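Local coordinates for leucine aminopeptidase 2 (Saccharomyces cerevisiae, PDB 2XQ0), which cleaves preferentially di- and tripeptides as a zinc aminopeptidase of the M1 family and has low epoxide hydrolase activity in vitro, at residues 242-245 with 246-249; 300-303 with 304-307; 255-259 with 260-264. All blocks are in the same frame, centred on the assembly; numbering follows the deposited sequence.

Contact 1: 242-245 with 246-249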
ATOM      1  N   ASP A 242      11.524  10.233 -15.016  1.00 34.21           N
ATOM      2  CA  ASP A 242      10.125   9.867 -15.146  1.00 33.19           C
ATOM      3  C   ASP A 242       9.168  10.503 -14.144  1.00 30.04           C
ATOM      4  O   ASP A 242       7.984  10.584 -14.429  1.00 26.24           O
ATOM      5  CB  ASP A 242       9.980   8.342 -15.084  1.00 34.30           C
ATOM      6  CG  ASP A 242      10.401   7.660 -16.378  1.00 46.50           C
ATOM      7  OD1 ASP A 242       9.547   7.557 -17.288  1.00 51.64           O
ATOM      8  OD2 ASP A 242      11.578   7.230 -16.490  1.00 36.44           O
ATOM      9  N   VAL A 243       9.657  10.912 -12.972  1.00 26.65           N
ATOM     10  CA  VAL A 243       8.743  11.383 -11.928  1.00 22.87           C
ATOM     11  C   VAL A 243       7.997  12.651 -12.363  1.00 27.99           C
ATOM     12  O   VAL A 243       6.799  12.752 -12.163  1.00 23.58           O
ATOM     13  CB  VAL A 243       9.400  11.533 -10.501  1.00 23.18           C
ATOM     14  CG1 VAL A 243      10.593  12.452 -10.523  1.00 32.25           C
ATOM     15  CG2 VAL A 243       8.364  12.032  -9.470  1.00 22.94           C
ATOM     16  N   GLU A 244       8.674  13.613 -12.987  1.00 26.72           N
ATOM     17  CA  GLU A 244       7.937  14.819 -13.338  1.00 28.37           C
ATOM     18  C   GLU A 244       6.903  14.527 -14.418  1.00 29.60           C
ATOM     19  O   GLU A 244       5.809  15.075 -14.395  1.00 28.24           O
ATOM     20  CB  GLU A 244       8.846  15.980 -13.718  1.00 34.22           C
ATOM     21  CG  GLU A 244       8.092  17.223 -14.144  1.00 38.61           C
ATOM     22  CD  GLU A 244       7.388  17.939 -12.998  1.00 44.85           C
ATOM     23  OE1 GLU A 244       7.596  17.577 -11.818  1.00 44.62           O
ATOM     24  OE2 GLU A 244       6.620  18.884 -13.286  1.00 44.75           O
ATOM     25  N   LYS A 245       7.239  13.635 -15.338  1.00 26.91           N
ATOM     26  CA  LYS A 245       6.294  13.201 -16.357  1.00 25.96           C
ATOM     27  C   LYS A 245       5.038  12.577 -15.739  1.00 22.55           C
ATOM     28  O   LYS A 245       3.928  12.863 -16.173  1.00 25.16           O
ATOM     29  CB  LYS A 245       6.981  12.231 -17.322  1.00 25.87           C
ATOM     30  CG  LYS A 245       6.076  11.591 -18.356  1.00 40.33           C
ATOM     31  CD  LYS A 245       6.909  10.849 -19.396  1.00 48.38           C
ATOM     32  CE  LYS A 245       7.850   9.847 -18.741  1.00 51.42           C
ATOM     33  NZ  LYS A 245       9.028   9.510 -19.614  1.00 55.31           N
ATOM     34  N   PHE A 246       5.208  11.722 -14.726  1.00 23.22           N
ATOM     35  CA  PHE A 246       4.065  11.171 -14.009  1.00 24.52           C
ATOM     36  C   PHE A 246       3.224  12.272 -13.373  1.00 25.93           C
ATOM     37  O   PHE A 246       1.981  12.265 -13.453  1.00 23.21           O
ATOM     38  CB  PHE A 246       4.511  10.216 -12.903  1.00 19.71           C
ATOM     39  CG  PHE A 246       4.942   8.872 -13.393  1.00 25.95           C
ATOM     40  CD1 PHE A 246       4.678   8.465 -14.679  1.00 38.07           C
ATOM     41  CD2 PHE A 246       5.628   8.006 -12.547  1.00 43.96           C
ATOM     42  CE1 PHE A 246       5.091   7.209 -15.125  1.00 45.85           C
ATOM     43  CE2 PHE A 246       6.043   6.754 -12.986  1.00 42.85           C
ATOM     44  CZ  PHE A 246       5.770   6.358 -14.279  1.00 37.99           C
ATOM     45  N   ILE A 247       3.880  13.218 -12.711  1.00 22.94           N
ATOM     46  CA  ILE A 247       3.096  14.242 -12.040  1.00 20.44           C
ATOM     47  C   ILE A 247       2.253  15.002 -13.050  1.00 21.98           C
ATOM     48  O   ILE A 247       1.047  15.146 -12.866  1.00 23.22           O
ATOM     49  CB  ILE A 247       3.935  15.219 -11.200  1.00 21.56           C
ATOM     50  CG1 ILE A 247       4.730  14.467 -10.139  1.00 24.08           C
ATOM     51  CG2 ILE A 247       2.994  16.208 -10.478  1.00 26.08           C
ATOM     52  CD1 ILE A 247       5.631  15.364  -9.320  1.00 23.75           C
ATOM     53  N   GLN A 248       2.884  15.466 -14.126  1.00 20.75           N
ATOM     54  CA  GLN A 248       2.206  16.276 -15.152  1.00 19.89           C
ATOM     55  C   GLN A 248       1.108  15.485 -15.860  1.00 15.85           C
ATOM     56  O   GLN A 248       0.073  16.032 -16.230  1.00 24.51           O
ATOM     57  CB  GLN A 248       3.209  16.835 -16.171  1.00 22.84           C
ATOM     58  CG  GLN A 248       4.079  17.983 -15.631  1.00 31.52           C
ATOM     59  CD  GLN A 248       5.167  18.395 -16.617  1.00 38.97           C
ATOM     60  OE1 GLN A 248       5.043  18.158 -17.821  1.00 34.76           O
ATOM     61  NE2 GLN A 248       6.248  18.997 -16.109  1.00 29.15           N
ATOM     62  N   THR A 249       1.321  14.186 -16.017  1.00 20.46           N
ATOM     63  CA  THR A 249       0.275  13.320 -16.561  1.00 25.19           C
ATOM     64  C   THR A 249      -0.966  13.237 -15.647  1.00 27.14           C
ATOM     65  O   THR A 249      -2.108  13.368 -16.108  1.00 19.54           O
ATOM     66  CB  THR A 249       0.804  11.911 -16.851  1.00 24.53           C
ATOM     67  OG1 THR A 249       1.860  11.993 -17.827  1.00 23.65           O
ATOM     68  CG2 THR A 249      -0.324  11.049 -17.399  1.00 27.20           C
TER
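Glu244 and Gln248 meet through their polar ends, one helical turn apart. Gln248 NE2 donates to Glu244 OE2 at 2.8 Å. The carboxylate oxygen uses its anti lone pair, away from OE1, and lies close to the amide plane of Gln248. The carboxylate and amide planes are 77° apart. Glu244 gets there by a bend at its second torsion (chi2 71°), which turns the carboxylate along the helix toward Gln248. A salt bridge from Arg222 also reaches OE2, so this oxygen is gripped from two residues.

Thr249 holds Lys245 O twice. Its OG1 donates at 2.8 Å to Lys245 O, from above the carbonyl plane, and its backbone N donates to the same oxygen at 2.9 Å. The two donors come from opposite faces of that plane. The hydroxyl lies anti to its own carbonyl carbon (chi1 -61°), which turns it back toward the preceding turn.

On the buried side, the Phe246 ring has Asp242 O over one face, 3.6 Å from CG. Ile247 CD1 packs against Val243 CG2 at 4.3 Å. At the N-terminal end, Lys245 NZ forms a salt bridge with Asp242 OD1 at 3.1 Å; the hydrogen bond within it is weak. Backbone bonds from Phe246 N to Asp242 O and from Ile247 N to Val243 O tie the first turn together. Leu303 touches both Phe246 and Ile247, and Ile334 and Ile338 of helix 321-339 add to the packing on Phe246.

This is the first part of an amphipathic alpha-helix, 243-253, packed against the zinc-binding helix of the M1 peptidase domain.

Contact 2: 300-303 with 304-307. With ZN (zinc ion), chain C; BES (2-(3-amino-2-hydroxy-4-phenyl-butyrylamino)-4-methyl-pentanoic acid), chain B.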
ATOM      1  N   ALA A 300       3.621   5.718  -9.772  1.00 22.64           N
ATOM      2  CA  ALA A 300       2.353   6.237 -10.286  1.00 22.11           C
ATOM      3  C   ALA A 300       1.222   5.948  -9.303  1.00 23.14           C
ATOM      4  O   ALA A 300       0.296   6.744  -9.156  1.00 23.05           O
ATOM      5  CB  ALA A 300       2.048   5.640 -11.632  1.00 27.97           C
ATOM      6  N   HIS A 301       1.291   4.792  -8.645  1.00 17.82           N
ATOM      7  CA  HIS A 301       0.328   4.436  -7.608  1.00 24.20           C
ATOM      8  C   HIS A 301       0.353   5.405  -6.428  1.00 20.61           C
ATOM      9  O   HIS A 301      -0.644   6.020  -6.120  1.00 19.08           O
ATOM     10  CB  HIS A 301       0.546   3.001  -7.116  1.00 26.63           C
ATOM     11  CG  HIS A 301      -0.538   2.527  -6.197  1.00 27.79           C
ATOM     12  ND1 HIS A 301      -1.671   1.891  -6.650  1.00 25.06           N
ATOM     13  CD2 HIS A 301      -0.685   2.649  -4.855  1.00 26.56           C
ATOM     14  CE1 HIS A 301      -2.467   1.624  -5.624  1.00 25.87           C
ATOM     15  NE2 HIS A 301      -1.891   2.079  -4.525  1.00 21.75           N
ATOM     16  N   GLU A 302       1.495   5.538  -5.760  1.00 15.39           N
ATOM     17  CA  GLU A 302       1.582   6.434  -4.611  1.00 14.39           C
ATOM     18  C   GLU A 302       1.268   7.865  -5.028  1.00 13.47           C
ATOM     19  O   GLU A 302       0.693   8.631  -4.263  1.00 23.30           O
ATOM     20  CB  GLU A 302       2.981   6.416  -4.000  1.00 23.01           C
ATOM     21  CG  GLU A 302       3.549   5.026  -3.727  1.00 37.62           C
ATOM     22  CD  GLU A 302       2.669   4.208  -2.824  1.00 50.85           C
ATOM     23  OE1 GLU A 302       2.826   2.968  -2.820  1.00 53.74           O
ATOM     24  OE2 GLU A 302       1.810   4.797  -2.128  1.00 56.97           O
ATOM     25  N   LEU A 303       1.663   8.237  -6.241  1.00 20.72           N
ATOM     26  CA  LEU A 303       1.373   9.580  -6.725  1.00 18.03           C
ATOM     27  C   LEU A 303      -0.130   9.811  -6.862  1.00 19.54           C
ATOM     28  O   LEU A 303      -0.619  10.878  -6.527  1.00 18.30           O
ATOM     29  CB  LEU A 303       2.004   9.787  -8.094  1.00 25.93           C
ATOM     30  CG  LEU A 303       1.556  11.056  -8.828  1.00 26.47           C
ATOM     31  CD1 LEU A 303       2.016  12.286  -8.063  1.00 32.60           C
ATOM     32  CD2 LEU A 303       2.140  11.047 -10.238  1.00 27.83           C
ATOM     33  N   ALA A 304      -0.859   8.839  -7.403  1.00 17.34           N
ATOM     34  CA  ALA A 304      -2.307   9.015  -7.570  1.00 21.08           C
ATOM     35  C   ALA A 304      -3.009   9.185  -6.217  1.00 15.82           C
ATOM     36  O   ALA A 304      -4.016   9.904  -6.110  1.00 19.84           O
ATOM     37  CB  ALA A 304      -2.910   7.866  -8.363  1.00 21.13           C
ATOM     38  N   HIS A 305      -2.469   8.561  -5.171  1.00 15.82           N
ATOM     39  CA  HIS A 305      -3.003   8.724  -3.816  1.00 15.18           C
ATOM     40  C   HIS A 305      -3.081  10.192  -3.404  1.00 22.12           C
ATOM     41  O   HIS A 305      -3.940  10.590  -2.595  1.00 19.52           O
ATOM     42  CB  HIS A 305      -2.159   7.966  -2.792  1.00 15.89           C
ATOM     43  CG  HIS A 305      -2.618   6.568  -2.555  1.00 16.79           C
ATOM     44  ND1 HIS A 305      -3.913   6.268  -2.199  1.00 18.54           N
ATOM     45  CD2 HIS A 305      -1.948   5.387  -2.600  1.00 22.04           C
ATOM     46  CE1 HIS A 305      -4.031   4.954  -2.060  1.00 17.82           C
ATOM     47  NE2 HIS A 305      -2.855   4.403  -2.297  1.00 19.11           N
ATOM     48  N   SER A 306      -2.207  11.007  -3.973  1.00 14.59           N
ATOM     49  CA  SER A 306      -2.214  12.439  -3.633  1.00 13.20           C
ATOM     50  C   SER A 306      -3.636  12.959  -3.762  1.00 22.46           C
ATOM     51  O   SER A 306      -4.095  13.748  -2.936  1.00 36.02           O
ATOM     52  CB  SER A 306      -1.267  13.232  -4.537  1.00 15.40           C
ATOM     53  OG  SER A 306       0.056  12.788  -4.342  1.00 30.36           O
ATOM     54  N   TRP A 307      -4.344  12.486  -4.783  1.00 18.57           N
ATOM     55  CA  TRP A 307      -5.770  12.792  -4.937  1.00 17.07           C
ATOM     56  C   TRP A 307      -6.699  11.821  -4.185  1.00 22.30           C
ATOM     57  O   TRP A 307      -7.467  12.236  -3.313  1.00 27.44           O
ATOM     58  CB  TRP A 307      -6.140  12.864  -6.425  1.00 21.52           C
ATOM     59  CG  TRP A 307      -5.513  14.026  -7.145  1.00 22.83           C
ATOM     60  CD1 TRP A 307      -6.068  15.267  -7.338  1.00 27.49           C
ATOM     61  CD2 TRP A 307      -4.224  14.064  -7.772  1.00 23.98           C
ATOM     62  NE1 TRP A 307      -5.199  16.071  -8.028  1.00 25.20           N
ATOM     63  CE2 TRP A 307      -4.061  15.360  -8.315  1.00 22.85           C
ATOM     64  CE3 TRP A 307      -3.186  13.136  -7.919  1.00 19.24           C
ATOM     65  CZ2 TRP A 307      -2.917  15.745  -8.997  1.00 24.71           C
ATOM     66  CZ3 TRP A 307      -2.041  13.522  -8.603  1.00 27.42           C
ATOM     67  CH2 TRP A 307      -1.917  14.823  -9.132  1.00 24.02           C
TER
HETATM   68 ZN    ZN C1672      -2.466   2.396  -2.419  1.00 30.57          ZN
HETATM   69  N2  BES B 901      -0.627   2.440   1.710  1.00 46.76           N
HETATM   70  C1  BES B 901      -0.813   1.340   0.787  1.00 45.88           C
HETATM   71  C6  BES B 901      -0.300   0.039   1.408  1.00 46.67           C
HETATM   72  C7  BES B 901      -1.114  -0.308   2.635  1.00 48.03           C
HETATM   73  C8  BES B 901      -2.502  -0.247   2.581  1.00 45.10           C
HETATM   74  C12 BES B 901      -0.479  -0.669   3.819  1.00 51.51           C
HETATM   75  C9  BES B 901      -3.255  -0.559   3.707  1.00 44.27           C
HETATM   76  C11 BES B 901      -1.235  -0.980   4.947  1.00 49.59           C
HETATM   77  C10 BES B 901      -2.624  -0.926   4.891  1.00 44.60           C
HETATM   78  C2  BES B 901      -0.096   1.605  -0.543  1.00 44.93           C
HETATM   79  O2  BES B 901      -0.488   2.817  -1.204  1.00 32.40           O
HETATM   80  C3  BES B 901      -0.379   0.441  -1.432  1.00 47.59           C
HETATM   81  O3  BES B 901      -1.492   0.266  -1.933  1.00 38.26           O
HETATM   82  N1  BES B 901       0.699  -0.324  -1.550  1.00 55.01           N
HETATM   83  C4  BES B 901       0.854  -1.546  -2.312  1.00 58.17           C
HETATM   84  C13 BES B 901       1.497  -1.072  -3.610  1.00 51.78           C
HETATM   85  C14 BES B 901       0.742  -1.537  -4.849  1.00 54.64           C
HETATM   86  C15 BES B 901       1.078  -0.638  -6.034  1.00 48.21           C
HETATM   87  C16 BES B 901      -0.765  -1.594  -4.612  1.00 59.03           C
HETATM   88  C5  BES B 901       1.839  -2.395  -1.561  1.00 58.04           C
HETATM   89  O1  BES B 901       1.798  -3.638  -1.698  1.00 58.99           O
HETATM   90  O4  BES B 901       2.668  -1.819  -0.812  1.00 49.54           O
HETATM   91  O   HOH W   1       0.988  10.862  -2.377  1.00 26.07           O
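Residues 300-303 and 304-307 are successive turns of helix 297-311. Ala304 N donates to Ala300 O, and His305 N to His301 O in a longer bond of 3.3 Å. Ser306 N and Ser306 OG both donate to Leu303 O, from the same face of the carbonyl plane. Water 1 bridges Ser306 OG and Glu302 O.

The spacing of four residues sends both histidines to one zinc ion. His301 NE2 binds the zinc ion at 2.2 Å and His305 NE2 at 2.0 Å. Their ring planes are 81° apart. With CG anti to the backbone N (chi1 -172°), the His301 ring stands out from the helix and leans toward His305 and the metal. Each ring is held at its other nitrogen, His301 ND1 by Glu331 and His305 ND1 by Ser308 O.

Bestatin O2 and O3 each lie 2.4 Å from the zinc ion, and Glu324 completes the site. The C15 methyl of bestatin lies over one face of His301. Glu302 runs beside His305, its OE2 3.2 Å from bestatin O2.

This is the HExxH zinc site of the M1 peptidases, with Glu302 the proton acceptor. Bestatin's chelating oxygens probably occupy the place of the substrate carbonyl and attacking water.

Contact 3: 255-259 with 260-264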
ATOM      1  N   PHE A 255      -6.407  17.463 -11.857  1.00 26.53           N
ATOM      2  CA  PHE A 255      -6.090  18.888 -11.849  1.00 30.26           C
ATOM      3  C   PHE A 255      -4.792  19.135 -11.075  1.00 24.63           C
ATOM      4  O   PHE A 255      -4.215  18.209 -10.539  1.00 24.56           O
ATOM      5  CB  PHE A 255      -7.252  19.723 -11.292  1.00 32.29           C
ATOM      6  CG  PHE A 255      -7.802  19.224  -9.990  1.00 29.37           C
ATOM      7  CD1 PHE A 255      -9.129  18.798  -9.893  1.00 27.88           C
ATOM      8  CD2 PHE A 255      -7.018  19.213  -8.847  1.00 27.76           C
ATOM      9  CE1 PHE A 255      -9.649  18.350  -8.683  1.00 28.40           C
ATOM     10  CE2 PHE A 255      -7.535  18.757  -7.630  1.00 35.15           C
ATOM     11  CZ  PHE A 255      -8.851  18.324  -7.553  1.00 32.88           C
ATOM     12  N   GLU A 256      -4.360  20.389 -11.011  1.00 28.85           N
ATOM     13  CA  GLU A 256      -3.070  20.728 -10.418  1.00 37.87           C
ATOM     14  C   GLU A 256      -2.825  20.020  -9.091  1.00 34.80           C
ATOM     15  O   GLU A 256      -3.733  19.863  -8.269  1.00 31.43           O
ATOM     16  CB  GLU A 256      -2.921  22.242 -10.231  1.00 46.47           C
ATOM     17  CG  GLU A 256      -1.499  22.675  -9.914  1.00 59.76           C
ATOM     18  CD  GLU A 256      -1.403  24.084  -9.329  1.00 72.96           C
ATOM     19  OE1 GLU A 256      -2.248  24.447  -8.478  1.00 71.38           O
ATOM     20  OE2 GLU A 256      -0.462  24.820  -9.711  1.00 76.89           O
ATOM     21  N   TYR A 257      -1.585  19.592  -8.908  1.00 19.43           N
ATOM     22  CA  TYR A 257      -1.154  18.914  -7.685  1.00 27.06           C
ATOM     23  C   TYR A 257      -0.945  20.031  -6.678  1.00 25.38           C
ATOM     24  O   TYR A 257      -0.202  20.957  -6.942  1.00 29.81           O
ATOM     25  CB  TYR A 257       0.160  18.189  -7.993  1.00 26.58           C
ATOM     26  CG  TYR A 257       0.917  17.573  -6.832  1.00 23.99           C
ATOM     27  CD1 TYR A 257       0.583  16.311  -6.347  1.00 21.97           C
ATOM     28  CD2 TYR A 257       2.009  18.231  -6.264  1.00 24.82           C
ATOM     29  CE1 TYR A 257       1.304  15.726  -5.296  1.00 25.70           C
ATOM     30  CE2 TYR A 257       2.731  17.660  -5.215  1.00 24.30           C
ATOM     31  CZ  TYR A 257       2.379  16.408  -4.744  1.00 22.35           C
ATOM     32  OH  TYR A 257       3.106  15.837  -3.717  1.00 22.66           O
ATOM     33  N   GLU A 258      -1.600  19.972  -5.528  1.00 35.39           N
ATOM     34  CA  GLU A 258      -1.569  21.134  -4.639  1.00 31.06           C
ATOM     35  C   GLU A 258      -0.708  20.968  -3.377  1.00 34.50           C
ATOM     36  O   GLU A 258      -0.704  21.842  -2.515  1.00 37.72           O
ATOM     37  CB  GLU A 258      -2.992  21.546  -4.258  1.00 33.39           C
ATOM     38  CG  GLU A 258      -3.680  20.565  -3.334  1.00 41.73           C
ATOM     39  CD  GLU A 258      -5.186  20.781  -3.273  1.00 45.02           C
ATOM     40  OE1 GLU A 258      -5.897  20.228  -4.144  1.00 40.45           O
ATOM     41  OE2 GLU A 258      -5.660  21.498  -2.360  1.00 39.37           O
ATOM     42  N   TRP A 259       0.038  19.872  -3.285  1.00 25.32           N
ATOM     43  CA  TRP A 259       0.848  19.588  -2.096  1.00 25.95           C
ATOM     44  C   TRP A 259       2.261  20.201  -2.112  1.00 25.98           C
ATOM     45  O   TRP A 259       3.021  20.037  -1.160  1.00 29.39           O
ATOM     46  CB  TRP A 259       0.942  18.074  -1.876  1.00 20.17           C
ATOM     47  CG  TRP A 259      -0.414  17.410  -1.755  1.00 28.42           C
ATOM     48  CD1 TRP A 259      -1.249  17.055  -2.782  1.00 27.22           C
ATOM     49  CD2 TRP A 259      -1.084  17.023  -0.545  1.00 24.13           C
ATOM     50  NE1 TRP A 259      -2.393  16.482  -2.284  1.00 23.26           N
ATOM     51  CE2 TRP A 259      -2.316  16.446  -0.915  1.00 24.56           C
ATOM     52  CE3 TRP A 259      -0.767  17.121   0.815  1.00 24.62           C
ATOM     53  CZ2 TRP A 259      -3.225  15.968   0.024  1.00 19.55           C
ATOM     54  CZ3 TRP A 259      -1.670  16.625   1.754  1.00 19.51           C
ATOM     55  CH2 TRP A 259      -2.881  16.067   1.359  1.00 18.52           C
ATOM     56  N   GLY A 260       2.624  20.877  -3.196  1.00 25.00           N
ATOM     57  CA  GLY A 260       3.938  21.487  -3.285  1.00 23.37           C
ATOM     58  C   GLY A 260       4.976  20.529  -3.857  1.00 26.40           C
ATOM     59  O   GLY A 260       5.093  20.367  -5.067  1.00 29.48           O
ATOM     60  N   THR A 261       5.743  19.888  -2.983  1.00 22.99           N
ATOM     61  CA  THR A 261       6.765  18.973  -3.449  1.00 24.22           C
ATOM     62  C   THR A 261       6.179  17.574  -3.544  1.00 18.46           C
ATOM     63  O   THR A 261       5.186  17.262  -2.889  1.00 22.29           O
ATOM     64  CB  THR A 261       7.944  18.941  -2.483  1.00 31.10           C
ATOM     65  OG1 THR A 261       7.470  18.558  -1.185  1.00 29.35           O
ATOM     66  CG2 THR A 261       8.598  20.324  -2.400  1.00 35.50           C
ATOM     67  N   TYR A 262       6.781  16.758  -4.399  1.00 20.84           N
ATOM     68  CA  TYR A 262       6.540  15.321  -4.402  1.00 17.15           C
ATOM     69  C   TYR A 262       7.873  14.586  -4.217  1.00 27.01           C
ATOM     70  O   TYR A 262       8.643  14.414  -5.171  1.00 21.11           O
ATOM     71  CB  TYR A 262       5.859  14.847  -5.685  1.00 15.94           C
ATOM     72  CG  TYR A 262       5.555  13.371  -5.579  1.00 21.36           C
ATOM     73  CD1 TYR A 262       4.405  12.925  -4.924  1.00 25.93           C
ATOM     74  CD2 TYR A 262       6.453  12.423  -6.036  1.00 23.13           C
ATOM     75  CE1 TYR A 262       4.142  11.564  -4.799  1.00 18.92           C
ATOM     76  CE2 TYR A 262       6.199  11.055  -5.904  1.00 24.16           C
ATOM     77  CZ  TYR A 262       5.050  10.638  -5.289  1.00 21.05           C
ATOM     78  OH  TYR A 262       4.809   9.287  -5.151  1.00 27.03           O
ATOM     79  N   ASP A 263       8.153  14.164  -2.986  1.00 20.56           N
ATOM     80  CA  ASP A 263       9.444  13.571  -2.673  1.00 21.90           C
ATOM     81  C   ASP A 263       9.277  12.088  -2.419  1.00 23.08           C
ATOM     82  O   ASP A 263       8.188  11.632  -2.098  1.00 22.26           O
ATOM     83  CB  ASP A 263      10.044  14.236  -1.434  1.00 15.60           C
ATOM     84  CG  ASP A 263      10.444  15.682  -1.679  1.00 31.09           C
ATOM     85  OD1 ASP A 263      10.571  16.103  -2.860  1.00 25.85           O
ATOM     86  OD2 ASP A 263      10.660  16.392  -0.679  1.00 32.87           O
ATOM     87  N   ILE A 264      10.370  11.344  -2.563  1.00 18.62           N
ATOM     88  CA  ILE A 264      10.371   9.905  -2.337  1.00 18.02           C
ATOM     89  C   ILE A 264      11.468   9.501  -1.345  1.00 21.18           C
ATOM     90  O   ILE A 264      12.618   9.885  -1.510  1.00 22.44           O
ATOM     91  CB  ILE A 264      10.576   9.161  -3.659  1.00 13.58           C
ATOM     92  CG1 ILE A 264       9.472   9.536  -4.649  1.00 17.21           C
ATOM     93  CG2 ILE A 264      10.655   7.616  -3.425  1.00 15.69           C
ATOM     94  CD1 ILE A 264       9.745   9.087  -6.066  1.00 22.22           C
TER
HETATM   95  O   HOH W   2       1.543  22.279  -5.519  1.00 33.08           O
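This turn belongs to the loop that leads from helix 243-253 into strand 264-266. Tyr257 folds back over it to meet Thr261 and Tyr262. Tyr257 OH donates to Thr261 O at 2.7 Å, with the donor tilted 32° from the carbonyl plane. The ring's torsion puts CG anti to the backbone N (chi1 171°), and this carries the hydroxyl across the turn. Gly260 O lies at the edge of the same ring, 3.6 Å from CE2.

Tyr257 and Tyr262 cross at about a right angle. The Tyr257 hydroxyl lies at the edge of the Tyr262 ring, 3.4 Å from CD1, and Tyr257 CZ packs on Tyr262 CB. Tyr262 OH turns elsewhere, to Thr282.

Water 2 donates to Tyr257 O at 2.6 Å and accepts from Gly260 N at 2.9 Å, so it bridges the backbone of the turn. Gly260 has a positive phi of 89°, and a beta carbon there would clash with Trp259 O.

A phenylalanine in place of Tyr257 would probably leave Thr261 O with little more than its weak bond from Asn280, and the ring less firmly tied to the turn.

Asn280 also bonds to Trp259 O, and Tyr262 touches the catalytic Glu302 on helix 297-311. The whole is the connection between a helix and a strand of the M1 peptidase domain, with a glycine at its tight point, laid against the HExxH helix.

How the contacts relate
The three contacts touch one another, with centres 10 to 11 Å apart. Contact 2 carries the zinc site; the other two pack on its helix. Leu303 CD2 of contact 2 lies 3.4 Å from Phe246 O of contact 1. Tyr262 of contact 3 sits between the two helices, with its CB 3.7 Å from Ile247 CD1. At the far end of the same side chain, its hydroxyl comes within about 4 Å of the Glu302 side chain. Contact 3 also meets contact 2 through a weak bond from Trp259 NE1 to Ser306 O at 3.3 Å. Contact 1 is farther from the ligand: the Phe246 side chain is about 11 Å from bestatin.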